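Local coordinates for homoserine O-acetyltransferase (Bacillus anthracis str. 'Ames Ancestor', PDB 3I1I), which probably transfers an acetyl group from acetyl-CoA to the hydroxyl of homoserine, at residues F127-V132 with K285-H290. Numbering follows the deposited sequence.
Sequences FTFLDV and KAVLLH
Ala286 meets Phe127 and Phe129 with a single methyl group, a compact example of one methyl serving two aromatic rings where two helices meet. Its CB lies over one face of each ring, a CH-pi contact in both cases: 3.9 Å from the Phe127 ring centroid and 4.0 Å from that of Phe129, displaced toward the rim each time. Phe127 starts out pointing away from the helix, but its chi1 of 85° sets CG between the backbone N and the carbonyl carbon, and the ring swings back until CZ is 3.6 Å from Ala286 CB. The carbonyl of Ala286 adds a polar link. One water donates to Ala286 O at 2.8 Å and accepts from Phe129 N, joining two helix ends that share no direct hydrogen bond.

Val287 continues the packing alongside Phe129, its CG2 at the edge of the ring and 3.9 Å from CE2. One turn on from Lys285, Leu289 brings CD1 to 4.4 Å from Thr128 CG2, a loose apolar touch; Pro250 and Tyr251 of a second subunit pack against Leu289 and Thr128, respectively. Thr128 itself is the N-cap of its helix: OG1 accepts from Asp131 N and, weakly, from Leu130 N, while Thr128 N donates to Asp131 OD2 (166° at the hydrogen), completing a capping box that fixes the first turn of helix 129-142, from which Phe129 projects. His290 closes the segment with CB at the Phe129 ring edge; its NE2 is held by Asn181 O.

The contact thus joins the C-terminal end of helix 277-289 to the N-terminal end of helix 129-142. In this alpha/beta-hydrolase fold Phe129 lies near, without touching, the probable nucleophile elbow (Gly153, Ser155, Gly157), and packs on Ala156, Met159 and Ile160 of helix 156-167, which follows strand 150-154 of the central sheet.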
ATOM      1  N   PHE A 127      -9.989 -17.097  10.597  1.00 23.84           N
ATOM      2  CA  PHE A 127      -9.109 -18.090  11.165  1.00 23.68           C
ATOM      3  C   PHE A 127      -7.796 -17.493  11.650  1.00 23.78           C
ATOM      4  O   PHE A 127      -7.345 -16.467  11.141  1.00 23.44           O
ATOM      5  CB  PHE A 127      -8.835 -19.215  10.145  1.00 23.72           C
ATOM      6  CG  PHE A 127      -7.696 -18.931   9.182  1.00 21.88           C
ATOM      7  CD1 PHE A 127      -6.441 -19.443   9.421  1.00 20.44           C
ATOM      8  CD2 PHE A 127      -7.904 -18.174   8.031  1.00 21.49           C
ATOM      9  CE1 PHE A 127      -5.401 -19.217   8.548  1.00 22.73           C
ATOM     10  CE2 PHE A 127      -6.874 -17.918   7.144  1.00 20.30           C
ATOM     11  CZ  PHE A 127      -5.610 -18.435   7.399  1.00 22.16           C
ATOM     12  N   THR A 128      -7.184 -18.196  12.608  1.00 23.27           N
ATOM     13  CA  THR A 128      -5.867 -17.901  13.104  1.00 22.79           C
ATOM     14  C   THR A 128      -4.947 -19.089  12.861  1.00 22.99           C
ATOM     15  O   THR A 128      -5.380 -20.171  12.457  1.00 22.32           O
ATOM     16  CB  THR A 128      -5.900 -17.676  14.608  1.00 23.66           C
ATOM     17  OG1 THR A 128      -6.182 -18.922  15.282  1.00 22.09           O
ATOM     18  CG2 THR A 128      -6.946 -16.629  14.940  1.00 21.75           C
ATOM     19  N   PHE A 129      -3.671 -18.897  13.123  1.00 22.86           N
ATOM     20  CA  PHE A 129      -2.718 -19.977  12.973  1.00 23.12           C
ATOM     21  C   PHE A 129      -2.834 -20.979  14.074  1.00 23.29           C
ATOM     22  O   PHE A 129      -2.317 -22.072  13.964  1.00 23.43           O
ATOM     23  CB  PHE A 129      -1.290 -19.440  12.790  1.00 23.10           C
ATOM     24  CG  PHE A 129      -1.118 -18.712  11.465  1.00 23.44           C
ATOM     25  CD1 PHE A 129      -1.339 -19.386  10.255  1.00 22.81           C
ATOM     26  CD2 PHE A 129      -0.813 -17.363  11.422  1.00 25.08           C
ATOM     27  CE1 PHE A 129      -1.248 -18.730   9.035  1.00 22.30           C
ATOM     28  CE2 PHE A 129      -0.722 -16.704  10.196  1.00 25.06           C
ATOM     29  CZ  PHE A 129      -0.953 -17.394   8.999  1.00 22.66           C
ATOM     30  N   LEU A 130      -3.567 -20.639  15.130  1.00 24.02           N
ATOM     31  CA  LEU A 130      -3.923 -21.639  16.125  1.00 23.55           C
ATOM     32  C   LEU A 130      -4.968 -22.617  15.546  1.00 23.20           C
ATOM     33  O   LEU A 130      -4.868 -23.841  15.780  1.00 23.52           O
ATOM     34  CB  LEU A 130      -4.377 -21.004  17.408  1.00 23.06           C
ATOM     35  CG  LEU A 130      -4.889 -21.940  18.501  1.00 23.95           C
ATOM     36  CD1 LEU A 130      -3.933 -23.098  18.750  1.00 20.59           C
ATOM     37  CD2 LEU A 130      -5.156 -21.085  19.787  1.00 20.63           C
ATOM     38  N   ASP A 131      -5.913 -22.108  14.752  1.00 22.47           N
ATOM     39  CA  ASP A 131      -6.869 -22.999  14.060  1.00 22.07           C
ATOM     40  C   ASP A 131      -6.151 -24.020  13.198  1.00 22.41           C
ATOM     41  O   ASP A 131      -6.504 -25.198  13.227  1.00 22.53           O
ATOM     42  CB  ASP A 131      -7.848 -22.226  13.213  1.00 21.98           C
ATOM     43  CG  ASP A 131      -8.860 -21.468  14.051  1.00 22.40           C
ATOM     44  OD1 ASP A 131      -9.490 -22.126  14.896  1.00 25.34           O
ATOM     45  OD2 ASP A 131      -9.022 -20.233  13.884  1.00 22.14           O
ATOM     46  N   VAL A 132      -5.092 -23.589  12.503  1.00 21.63           N
ATOM     47  CA  VAL A 132      -4.326 -24.490  11.672  1.00 21.25           C
ATOM     48  C   VAL A 132      -3.603 -25.581  12.521  1.00 22.14           C
ATOM     49  O   VAL A 132      -3.605 -26.767  12.161  1.00 22.23           O
ATOM     50  CB  VAL A 132      -3.358 -23.736  10.725  1.00 21.44           C
ATOM     51  CG1 VAL A 132      -2.401 -24.710  10.037  1.00 17.68           C
ATOM     52  CG2 VAL A 132      -4.164 -22.866   9.680  1.00 19.76           C
ATOM     53  N   LYS A 285      -5.299 -11.461   7.214  1.00 19.30           N
ATOM     54  CA  LYS A 285      -5.966 -11.290   8.510  1.00 19.46           C
ATOM     55  C   LYS A 285      -5.370 -12.205   9.611  1.00 18.97           C
ATOM     56  O   LYS A 285      -5.120 -11.773  10.740  1.00 18.29           O
ATOM     57  CB  LYS A 285      -7.461 -11.545   8.366  1.00 19.78           C
ATOM     58  CG  LYS A 285      -8.267 -11.310   9.658  1.00 22.29           C
ATOM     59  CD  LYS A 285      -8.513  -9.824   9.983  1.00 23.69           C
ATOM     60  CE  LYS A 285      -9.335  -9.737  11.271  1.00 27.14           C
ATOM     61  NZ  LYS A 285     -10.137  -8.490  11.518  1.00 26.09           N
ATOM     62  N   ALA A 286      -5.110 -13.459   9.257  1.00 18.51           N
ATOM     63  CA  ALA A 286      -4.467 -14.388  10.174  1.00 18.29           C
ATOM     64  C   ALA A 286      -3.111 -13.846  10.610  1.00 18.48           C
ATOM     65  O   ALA A 286      -2.719 -13.966  11.789  1.00 17.59           O
ATOM     66  CB  ALA A 286      -4.313 -15.806   9.521  1.00 17.96           C
ATOM     67  N   VAL A 287      -2.366 -13.292   9.650  1.00 18.24           N
ATOM     68  CA  VAL A 287      -1.023 -12.836   9.970  1.00 18.09           C
ATOM     69  C   VAL A 287      -1.140 -11.657  10.925  1.00 18.86           C
ATOM     70  O   VAL A 287      -0.414 -11.568  11.922  1.00 19.86           O
ATOM     71  CB  VAL A 287      -0.217 -12.413   8.715  1.00 18.38           C
ATOM     72  CG1 VAL A 287       0.991 -11.516   9.139  1.00 16.06           C
ATOM     73  CG2 VAL A 287       0.204 -13.661   7.862  1.00 16.10           C
ATOM     74  N   LEU A 288      -2.034 -10.739  10.618  1.00 19.15           N
ATOM     75  CA  LEU A 288      -2.199  -9.538  11.436  1.00 21.30           C
ATOM     76  C   LEU A 288      -2.717  -9.851  12.863  1.00 21.41           C
ATOM     77  O   LEU A 288      -2.362  -9.165  13.820  1.00 21.26           O
ATOM     78  CB  LEU A 288      -3.110  -8.581  10.691  1.00 22.31           C
ATOM     79  CG  LEU A 288      -3.948  -7.451  11.229  1.00 25.64           C
ATOM     80  CD1 LEU A 288      -4.637  -6.924   9.966  1.00 28.17           C
ATOM     81  CD2 LEU A 288      -4.973  -7.914  12.250  1.00 28.30           C
ATOM     82  N   LEU A 289      -3.529 -10.901  12.977  1.00 21.28           N
ATOM     83  CA  LEU A 289      -3.994 -11.377  14.272  1.00 21.35           C
ATOM     84  C   LEU A 289      -2.964 -12.202  15.043  1.00 21.75           C
ATOM     85  O   LEU A 289      -3.219 -12.487  16.216  1.00 22.59           O
ATOM     86  CB  LEU A 289      -5.242 -12.249  14.099  1.00 20.55           C
ATOM     87  CG  LEU A 289      -6.525 -11.522  13.710  1.00 20.78           C
ATOM     88  CD1 LEU A 289      -7.601 -12.541  13.389  1.00 17.24           C
ATOM     89  CD2 LEU A 289      -6.944 -10.513  14.798  1.00 19.35           C
ATOM     90  N   HIS A 290      -1.834 -12.595  14.426  1.00 20.50           N
ATOM     91  CA  HIS A 290      -0.919 -13.510  15.079  1.00 20.12           C
ATOM     92  C   HIS A 290      -0.303 -12.975  16.382  1.00 20.70           C
ATOM     93  O   HIS A 290       0.434 -11.995  16.392  1.00 20.42           O
ATOM     94  CB  HIS A 290       0.205 -13.966  14.150  1.00 20.55           C
ATOM     95  CG  HIS A 290       1.260 -14.767  14.846  1.00 18.97           C
ATOM     96  ND1 HIS A 290       1.011 -16.017  15.368  1.00 17.45           N
ATOM     97  CD2 HIS A 290       2.548 -14.474  15.159  1.00 19.08           C
ATOM     98  CE1 HIS A 290       2.102 -16.466  15.972  1.00 19.14           C
ATOM     99  NE2 HIS A 290       3.055 -15.553  15.850  1.00 20.64           N
TER
HETATM  100  O   HOH W   1      -3.183 -16.094  13.553  1.00 15.69           O